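Local coordinates for protein MlnE (Bacillus amyloliquefaciens subsp. plantarum, PDB 5D2E) that acts as the N-terminal B-type ketoreductase of a macrolactin assembly-line synthase, binding NADP and probably reducing the beta-keto group of polyketide intermediates, at residues A[91-94]-A[100-103]; A[113-118]-A[165-170]; A[206-211]-A[230-235]. All blocks are in the same frame, centred on the assembly; numbering follows the deposited sequence.

Interaction 1: A[91-94]-A[100-103]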
loop_
_atom_site.group_PDB
_atom_site.type_symbol
_atom_site.label_atom_id
_atom_site.label_comp_id
_atom_site.label_asym_id
_atom_site.label_seq_id
_atom_site.Cartn_x
_atom_site.Cartn_y
_atom_site.Cartn_z
ATOM N N GLU A 91 -9.691 3.123 -28.900
ATOM C CA GLU A 91 -9.084 1.894 -29.436
ATOM C C GLU A 91 -7.641 2.181 -29.851
ATOM O O GLU A 91 -6.728 1.437 -29.597
ATOM C CB GLU A 91 -9.823 1.396 -30.691
ATOM C CG GLU A 91 -11.338 1.305 -30.606
ATOM C CD GLU A 91 -11.818 0.444 -29.447
ATOM O OE1 GLU A 91 -11.132 -0.547 -29.094
ATOM O OE2 GLU A 91 -12.901 0.758 -28.890
ATOM N N ARG A 92 -7.460 3.297 -30.509
ATOM C CA ARG A 92 -6.177 3.624 -31.095
ATOM C C ARG A 92 -5.707 5.000 -30.603
ATOM O O ARG A 92 -6.517 5.852 -30.234
ATOM C CB ARG A 92 -6.323 3.767 -32.607
ATOM C CG ARG A 92 -6.777 2.571 -33.439
ATOM C CD ARG A 92 -6.880 3.029 -34.914
ATOM N NE ARG A 92 -7.727 4.249 -35.056
ATOM C CZ ARG A 92 -7.328 5.528 -35.288
ATOM N NH1 ARG A 92 -6.053 5.896 -35.457
ATOM N NH2 ARG A 92 -8.247 6.481 -35.361
ATOM N N PHE A 93 -4.402 5.223 -30.706
ATOM C CA PHE A 93 -3.849 6.550 -30.573
ATOM C C PHE A 93 -4.279 7.371 -31.760
ATOM O O PHE A 93 -4.146 6.939 -32.898
ATOM C CB PHE A 93 -2.344 6.532 -30.552
ATOM C CG PHE A 93 -1.729 7.899 -30.577
ATOM C CD1 PHE A 93 -1.689 8.661 -29.439
ATOM C CD2 PHE A 93 -1.265 8.438 -31.741
ATOM C CE1 PHE A 93 -1.142 9.922 -29.455
ATOM C CE2 PHE A 93 -0.693 9.703 -31.783
ATOM C CZ PHE A 93 -0.641 10.454 -30.629
ATOM N N GLU A 94 -4.774 8.550 -31.495
ATOM C CA GLU A 94 -5.166 9.475 -32.574
ATOM C C GLU A 94 -5.001 10.906 -32.119
ATOM O O GLU A 94 -5.478 11.260 -31.066
ATOM C CB GLU A 94 -6.641 9.279 -33.007
ATOM C CG GLU A 94 -6.963 10.080 -34.265
ATOM C CD GLU A 94 -8.380 9.842 -34.794
ATOM O OE1 GLU A 94 -9.012 8.865 -34.373
ATOM O OE2 GLU A 94 -8.885 10.671 -35.573
ATOM N N ARG A 100 -6.663 17.740 -28.693
ATOM C CA ARG A 100 -7.382 16.571 -28.291
ATOM C C ARG A 100 -6.743 15.351 -28.809
ATOM O O ARG A 100 -6.352 15.316 -29.993
ATOM C CB ARG A 100 -8.844 16.576 -28.838
ATOM C CG ARG A 100 -9.674 17.777 -28.429
ATOM C CD ARG A 100 -9.954 17.774 -26.983
ATOM N NE ARG A 100 -10.882 16.723 -26.574
ATOM C CZ ARG A 100 -12.224 16.823 -26.486
ATOM N NH1 ARG A 100 -12.889 17.903 -26.844
ATOM N NH2 ARG A 100 -12.922 15.788 -26.055
ATOM N N PHE A 101 -6.647 14.306 -27.986
ATOM C CA PHE A 101 -6.151 13.016 -28.392
ATOM C C PHE A 101 -6.985 11.897 -27.814
ATOM O O PHE A 101 -7.664 12.055 -26.788
ATOM C CB PHE A 101 -4.727 12.796 -27.888
ATOM C CG PHE A 101 -3.714 13.701 -28.464
ATOM C CD1 PHE A 101 -3.531 14.966 -27.933
ATOM C CD2 PHE A 101 -2.883 13.260 -29.489
ATOM C CE1 PHE A 101 -2.612 15.806 -28.432
ATOM C CE2 PHE A 101 -1.944 14.129 -30.017
ATOM C CZ PHE A 101 -1.820 15.414 -29.501
ATOM N N THR A 102 -6.925 10.735 -28.458
ATOM C CA THR A 102 -7.390 9.471 -27.885
ATOM C C THR A 102 -6.232 8.491 -27.836
ATOM O O THR A 102 -5.246 8.625 -28.589
ATOM C CB THR A 102 -8.535 8.787 -28.661
ATOM O OG1 THR A 102 -8.062 8.413 -29.952
ATOM C CG2 THR A 102 -9.741 9.713 -28.804
ATOM N N MET A 103 -6.318 7.527 -26.917
ATOM C CA MET A 103 -5.269 6.508 -26.806
ATOM C C MET A 103 -5.765 5.383 -25.944
ATOM O O MET A 103 -6.746 5.530 -25.259
ATOM C CB MET A 103 -3.983 7.058 -26.174
ATOM C CG MET A 103 -4.112 7.552 -24.746
ATOM S SD MET A 103 -2.574 8.338 -24.094
ATOM C CE MET A 103 -1.577 6.842 -23.924
HETATM O O HOH W 1 -9.638 7.809 -31.842
#
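A short beta hairpin at the margin of the Rossmann-like structural part of the ketoreductase brings Glu94 opposite Thr102, in an antiparallel, hydrogen-bonded pair. Both backbone bonds of this pair are made: Glu94 N donates to Thr102 O at 2.9 Å, and Thr102 N donates to Glu94 O at 3.0 Å. Thr102 O also receives the CA-H of Phe93, with CA and O 3.2 Å apart, so that two neighbouring residues of the 91-94 segment converge on one oxygen. Glu94 O in turn has Phe101 CB packed against it at 3.6 Å.

The side chains divide between a polar and an aromatic side. On the polar one, Thr102 OG1 comes within 3.0 Å of Arg92 O and lies against Glu94 CB at 3.5 Å. The extended Glu94 chain is held at its end by Arg92, whose NH2 forms a salt bridge of 2.7 Å with Glu94 OE1; a water that donates to this same oxygen also approaches Thr102 OG1. On the aromatic side Phe93 and Phe101 point the same way, side by side. Phe93 swings its CG anti to the backbone N (chi1 173°), bringing CE1 within 3.8 Å of Phe101 CD2. The planes are inclined by only 29°, yet the rings are slid so far apart that they barely overlap. Met103 CB meets the edge of the Phe93 ring.

Both rings continue onto helix 108-120, Phe93 against Asp110 and Ala113, Phe101 against Val117. Phe101 and Met103 make the backbone bonds to the parallel strand 84-89 and to Gly90 just after it, which places strand 100-103 between that strand and the hairpin partner.

Interaction 2: A[113-118]-A[165-170]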
loop_
_atom_site.group_PDB
_atom_site.type_symbol
_atom_site.label_atom_id
_atom_site.label_comp_id
_atom_site.label_asym_id
_atom_site.label_seq_id
_atom_site.Cartn_x
_atom_site.Cartn_y
_atom_site.Cartn_z
ATOM N N ALA A 113 3.849 7.634 -28.676
ATOM C CA ALA A 113 3.255 8.402 -29.757
ATOM C C ALA A 113 2.814 9.771 -29.276
ATOM O O ALA A 113 3.084 10.769 -29.936
ATOM C CB ALA A 113 2.059 7.678 -30.332
ATOM N N LEU A 114 2.120 9.812 -28.121
ATOM C CA LEU A 114 1.724 11.082 -27.541
ATOM C C LEU A 114 2.920 11.999 -27.316
ATOM O O LEU A 114 2.849 13.176 -27.670
ATOM C CB LEU A 114 0.999 10.894 -26.203
ATOM C CG LEU A 114 0.465 12.130 -25.507
ATOM C CD1 LEU A 114 -0.617 12.826 -26.343
ATOM C CD2 LEU A 114 -0.090 11.775 -24.152
ATOM N N CYS A 115 3.965 11.488 -26.636
ATOM C CA CYS A 115 5.170 12.275 -26.420
ATOM C C CYS A 115 5.786 12.775 -27.763
ATOM O O CYS A 115 6.167 13.904 -27.879
ATOM C CB CYS A 115 6.229 11.477 -25.670
ATOM S SG CYS A 115 5.759 10.951 -24.035
ATOM N N GLY A 116 5.860 11.897 -28.737
ATOM C CA GLY A 116 6.426 12.223 -30.053
ATOM C C GLY A 116 5.653 13.322 -30.712
ATOM O O GLY A 116 6.214 14.329 -31.153
ATOM N N VAL A 117 4.335 13.204 -30.700
ATOM C CA VAL A 117 3.545 14.231 -31.326
ATOM C C VAL A 117 3.641 15.580 -30.638
ATOM O O VAL A 117 3.803 16.620 -31.295
ATOM C CB VAL A 117 2.070 13.770 -31.496
ATOM C CG1 VAL A 117 1.224 14.928 -31.984
ATOM C CG2 VAL A 117 1.987 12.625 -32.493
ATOM N N LEU A 118 3.554 15.593 -29.292
ATOM C CA LEU A 118 3.646 16.850 -28.569
ATOM C C LEU A 118 5.001 17.542 -28.798
ATOM O O LEU A 118 5.058 18.745 -28.935
ATOM C CB LEU A 118 3.396 16.645 -27.091
ATOM C CG LEU A 118 1.942 16.216 -26.773
ATOM C CD1 LEU A 118 1.875 15.940 -25.274
ATOM C CD2 LEU A 118 0.901 17.233 -27.173
ATOM N N ASN A 165 11.207 9.572 -23.342
ATOM C CA ASN A 165 11.108 10.552 -24.433
ATOM C C ASN A 165 11.447 11.966 -23.985
ATOM O O ASN A 165 11.274 12.916 -24.738
ATOM C CB ASN A 165 9.682 10.501 -25.010
ATOM C CG ASN A 165 9.378 9.157 -25.628
ATOM O OD1 ASN A 165 10.095 8.730 -26.487
ATOM N ND2 ASN A 165 8.447 8.433 -25.093
ATOM N N LYS A 166 11.855 12.137 -22.732
ATOM C CA LYS A 166 12.232 13.414 -22.162
ATOM C C LYS A 166 11.220 14.545 -22.413
ATOM O O LYS A 166 11.582 15.674 -22.786
ATOM C CB LYS A 166 13.624 13.796 -22.686
ATOM C CG LYS A 166 14.703 12.795 -22.241
ATOM C CD LYS A 166 16.041 13.494 -22.146
ATOM C CE LYS A 166 17.169 12.504 -22.364
ATOM N NZ LYS A 166 18.424 13.065 -21.780
ATOM N N LEU A 167 9.941 14.239 -22.205
ATOM C CA LEU A 167 8.907 15.162 -22.538
ATOM C C LEU A 167 8.876 16.343 -21.555
ATOM O O LEU A 167 8.646 17.467 -21.972
ATOM C CB LEU A 167 7.598 14.416 -22.617
ATOM C CG LEU A 167 6.422 15.339 -22.837
ATOM C CD1 LEU A 167 6.515 15.745 -24.298
ATOM C CD2 LEU A 167 5.090 14.669 -22.550
ATOM N N CYS A 168 9.174 16.071 -20.267
ATOM C CA CYS A 168 9.033 16.996 -19.179
ATOM C C CYS A 168 10.286 17.082 -18.352
ATOM O O CYS A 168 10.487 16.320 -17.409
ATOM C CB CYS A 168 7.870 16.557 -18.262
ATOM S SG CYS A 168 6.270 16.312 -19.085
ATOM N N PRO A 169 11.098 18.082 -18.622
ATOM C CA PRO A 169 12.232 18.339 -17.729
ATOM C C PRO A 169 11.797 18.526 -16.265
ATOM O O PRO A 169 12.515 18.098 -15.364
ATOM C CB PRO A 169 12.844 19.632 -18.297
ATOM C CG PRO A 169 12.425 19.627 -19.746
ATOM C CD PRO A 169 11.078 18.939 -19.810
ATOM N N LYS A 170 10.644 19.162 -16.053
ATOM C CA LYS A 170 9.991 19.259 -14.765
ATOM C C LYS A 170 8.521 19.034 -14.994
ATOM O O LYS A 170 7.961 19.459 -16.007
ATOM C CB LYS A 170 10.149 20.637 -14.182
ATOM C CG LYS A 170 11.465 20.889 -13.483
ATOM C CD LYS A 170 11.363 22.116 -12.564
ATOM C CE LYS A 170 12.438 22.064 -11.492
ATOM N NZ LYS A 170 13.784 22.083 -12.125
#
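Helical residue Cys115 and loop residue Leu167 approach to 6.1 Å between their CA atoms, where the chain leaving helix 141-164 passes the flank of segment 113-118. Helix 141-164 ends in a Schellman motif: Lys166 takes a positive phi of 49°, with two bonds back into the last turn, and the reversal leaves Asn165 and Leu167, one on each side of it in sequence, both directed at the 113-118 helix.

Cys115 is gripped by these two residues. Its CB abuts Asn165 CB at 3.6 Å, while SG lies between Asn165 ND2 at 3.8 Å and Leu167 CD2 at 4.1 Å. Leu167 holds its CG anti to the backbone N (chi1 175°) and divides its two methyls: CD2 goes to the sulfur, and CD1 to Cys115 O at 4.0 Å and Leu118 CB at 4.3 Å. The contact is thus mostly apolar, with the Asn165 amide lying against the cysteine; that amide finds its main partner just before the segment, ND2 bonding Asp112 OD1.

Phe162 of helix 141-164 touches both Cys115 and Leu167, extending this packing, whereas Leu114 and Leu118 reach Phe101 of strand 100-103.

Interaction 3: A[206-211]-A[230-235]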
loop_
_atom_site.group_PDB
_atom_site.type_symbol
_atom_site.label_atom_id
_atom_site.label_comp_id
_atom_site.label_asym_id
_atom_site.label_seq_id
_atom_site.Cartn_x
_atom_site.Cartn_y
_atom_site.Cartn_z
ATOM N N THR A 206 7.186 16.420 -9.345
ATOM C CA THR A 206 6.492 16.617 -8.103
ATOM C C THR A 206 5.125 15.960 -8.241
ATOM O O THR A 206 4.308 16.320 -9.143
ATOM C CB THR A 206 6.308 18.105 -7.821
ATOM O OG1 THR A 206 7.571 18.726 -7.836
ATOM C CG2 THR A 206 5.609 18.333 -6.469
ATOM N N CYS A 207 4.833 15.036 -7.340
ATOM C CA CYS A 207 3.696 14.155 -7.495
ATOM C C CYS A 207 2.717 14.342 -6.362
ATOM O O CYS A 207 3.085 14.284 -5.185
ATOM C CB CYS A 207 4.142 12.715 -7.541
ATOM S SG CYS A 207 5.153 12.227 -8.926
ATOM N N LYS A 208 1.458 14.562 -6.702
ATOM C CA LYS A 208 0.409 14.741 -5.699
ATOM C C LYS A 208 -0.726 13.819 -5.958
ATOM O O LYS A 208 -0.971 13.472 -7.109
ATOM C CB LYS A 208 -0.070 16.182 -5.725
ATOM C CG LYS A 208 1.103 17.131 -5.564
ATOM C CD LYS A 208 0.771 18.542 -5.111
ATOM C CE LYS A 208 0.516 19.504 -6.256
ATOM N NZ LYS A 208 0.225 20.856 -5.692
ATOM N N ALA A 209 -1.463 13.443 -4.895
ATOM C CA ALA A 209 -2.598 12.517 -5.017
ATOM C C ALA A 209 -3.798 13.099 -4.286
ATOM O O ALA A 209 -3.633 13.724 -3.244
ATOM C CB ALA A 209 -2.275 11.144 -4.483
ATOM N N ALA A 210 -4.983 13.000 -4.874
ATOM C CA ALA A 210 -6.161 13.631 -4.269
ATOM C C ALA A 210 -7.382 12.685 -4.461
ATOM O O ALA A 210 -7.660 12.239 -5.567
ATOM C CB ALA A 210 -6.422 14.991 -4.838
ATOM N N GLU A 211 -8.035 12.372 -3.348
ATOM C CA GLU A 211 -9.232 11.606 -3.317
ATOM C C GLU A 211 -10.395 12.602 -3.411
ATOM O O GLU A 211 -10.418 13.686 -2.742
ATOM C CB GLU A 211 -9.332 10.813 -2.009
ATOM C CG GLU A 211 -10.636 10.061 -1.855
ATOM C CD GLU A 211 -10.704 9.179 -0.607
ATOM O OE1 GLU A 211 -9.681 8.667 -0.262
ATOM O OE2 GLU A 211 -11.766 8.929 -0.043
ATOM N N SER A 230 -7.577 23.386 -9.302
ATOM C CA SER A 230 -7.005 24.716 -9.135
ATOM C C SER A 230 -6.383 24.963 -7.765
ATOM O O SER A 230 -5.410 25.699 -7.628
ATOM C CB SER A 230 -8.071 25.779 -9.438
ATOM O OG SER A 230 -8.457 25.744 -10.841
ATOM N N PHE A 231 -7.015 24.415 -6.729
ATOM C CA PHE A 231 -6.530 24.547 -5.399
ATOM C C PHE A 231 -5.171 23.857 -5.297
ATOM O O PHE A 231 -4.219 24.384 -4.706
ATOM C CB PHE A 231 -7.552 23.944 -4.424
ATOM C CG PHE A 231 -7.154 24.069 -2.971
ATOM C CD1 PHE A 231 -7.468 25.248 -2.248
ATOM C CD2 PHE A 231 -6.521 23.014 -2.307
ATOM C CE1 PHE A 231 -7.126 25.358 -0.902
ATOM C CE2 PHE A 231 -6.143 23.146 -0.964
ATOM C CZ PHE A 231 -6.440 24.328 -0.270
ATOM N N GLU A 232 -5.078 22.663 -5.867
ATOM C CA GLU A 232 -3.799 21.923 -5.852
ATOM C C GLU A 232 -2.717 22.731 -6.585
ATOM O O GLU A 232 -1.550 22.844 -6.128
ATOM C CB GLU A 232 -3.979 20.527 -6.501
ATOM C CG GLU A 232 -4.707 19.540 -5.605
ATOM C CD GLU A 232 -3.786 18.928 -4.561
ATOM O OE1 GLU A 232 -2.559 19.089 -4.729
ATOM O OE2 GLU A 232 -4.283 18.285 -3.624
ATOM N N TRP A 233 -3.089 23.284 -7.744
ATOM C CA TRP A 233 -2.092 24.072 -8.513
ATOM C C TRP A 233 -1.530 25.244 -7.759
ATOM O O TRP A 233 -0.413 25.694 -8.023
ATOM C CB TRP A 233 -2.706 24.622 -9.770
ATOM C CG TRP A 233 -2.909 23.633 -10.829
ATOM C CD1 TRP A 233 -2.215 22.463 -11.022
ATOM C CD2 TRP A 233 -3.815 23.744 -11.914
ATOM N NE1 TRP A 233 -2.665 21.828 -12.173
ATOM C CE2 TRP A 233 -3.646 22.593 -12.730
ATOM C CE3 TRP A 233 -4.794 24.676 -12.266
ATOM C CZ2 TRP A 233 -4.390 22.385 -13.886
ATOM C CZ3 TRP A 233 -5.534 24.464 -13.386
ATOM C CH2 TRP A 233 -5.334 23.321 -14.193
ATOM N N ASN A 234 -2.317 25.748 -6.817
ATOM C CA ASN A 234 -1.945 26.920 -6.060
ATOM C C ASN A 234 -1.529 26.681 -4.589
ATOM O O ASN A 234 -1.396 27.653 -3.883
ATOM C CB ASN A 234 -3.109 27.923 -6.170
ATOM C CG ASN A 234 -3.167 28.576 -7.537
ATOM O OD1 ASN A 234 -2.307 29.391 -7.857
ATOM N ND2 ASN A 234 -4.134 28.182 -8.366
ATOM N N ASN A 235 -1.260 25.444 -4.142
ATOM C CA ASN A 235 -0.972 25.177 -2.694
ATOM C C ASN A 235 0.518 25.137 -2.192
ATOM O O ASN A 235 1.438 24.650 -2.844
ATOM C CB ASN A 235 -1.701 23.918 -2.219
ATOM C CG ASN A 235 -1.021 22.620 -2.655
ATOM O OD1 ASN A 235 0.109 22.608 -3.173
ATOM N ND2 ASN A 235 -1.722 21.494 -2.436
HETATM O O HOH W 2 -2.751 16.518 -2.364
#
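Lys208, on strand 205-214 of the Rossmann-like sheet in the structural part of the ketoreductase, reaches across to the C-terminal end of helix 222-233 and meets Glu232 and Asn235. Its aliphatic chain runs past Glu232 in the opposite direction, and the bend at chi3 (-91°) carries the ammonium group beyond the carboxylate to the helix backbone. There NZ donates to Glu232 O at 2.7 Å. The approach is steep, with the nitrogen 45° out of the carbonyl plane, and Asn235 N reaches the same oxygen from the opposite face at 3.3 Å. One carbonyl at the end of the helix is therefore gripped by two donors. NZ also makes two weak bonds, one to Asn235 OD1 at 3.1 Å, from a poorly ordered side chain, and one to Glu232 OE1 at 3.4 Å, a long salt bridge. The positive charge probably suits this position, where the helix presents its carbonyl oxygens.

At Ala209 the side chain turns away and the backbone takes over. A water lies within 3.1 Å of Ala209 O and 2.7 Å of Glu232 OE2.

Ala210 again faces the helix, and its CB comes to 4.1 Å from Glu232 OE2. The bend of the glutamate at chi2 (-80°) brings the carboxylate near this methyl. OE2 is hydrogen-bonded by Tyr245 OH from strand 242-245, the parallel neighbour of strand 205-214, while OE1 faces the lysine in the weak salt bridge.

The helix ends at Trp233, and Asn234 folds back over its last turn: its ND2 donates to Ser230 O at 2.9 Å.

Overall arrangement
All three contacts belong to the Rossmann-like structural part, away from the NADP site, and follow one another along the chain. Interactions 1 and 2 touch, and strand 100-103 is followed in the chain by helix 108-120: Phe93 CE1 lies 3.5 Å from Leu114 N. Interaction 3 is more remote, its nearest atoms about 6 Å from interaction 2 and about 15 Å from interaction 1. Their chemistry differs accordingly. The margin of the sheet at 91-94 and 100-103 combines backbone pairing with aromatic packing; the helix-loop contact of interaction 2 is buried and mostly apolar. Interactions 1 and 3 are partly buried, and interaction 3 turns on a lysine at the carbonyl end of a helix.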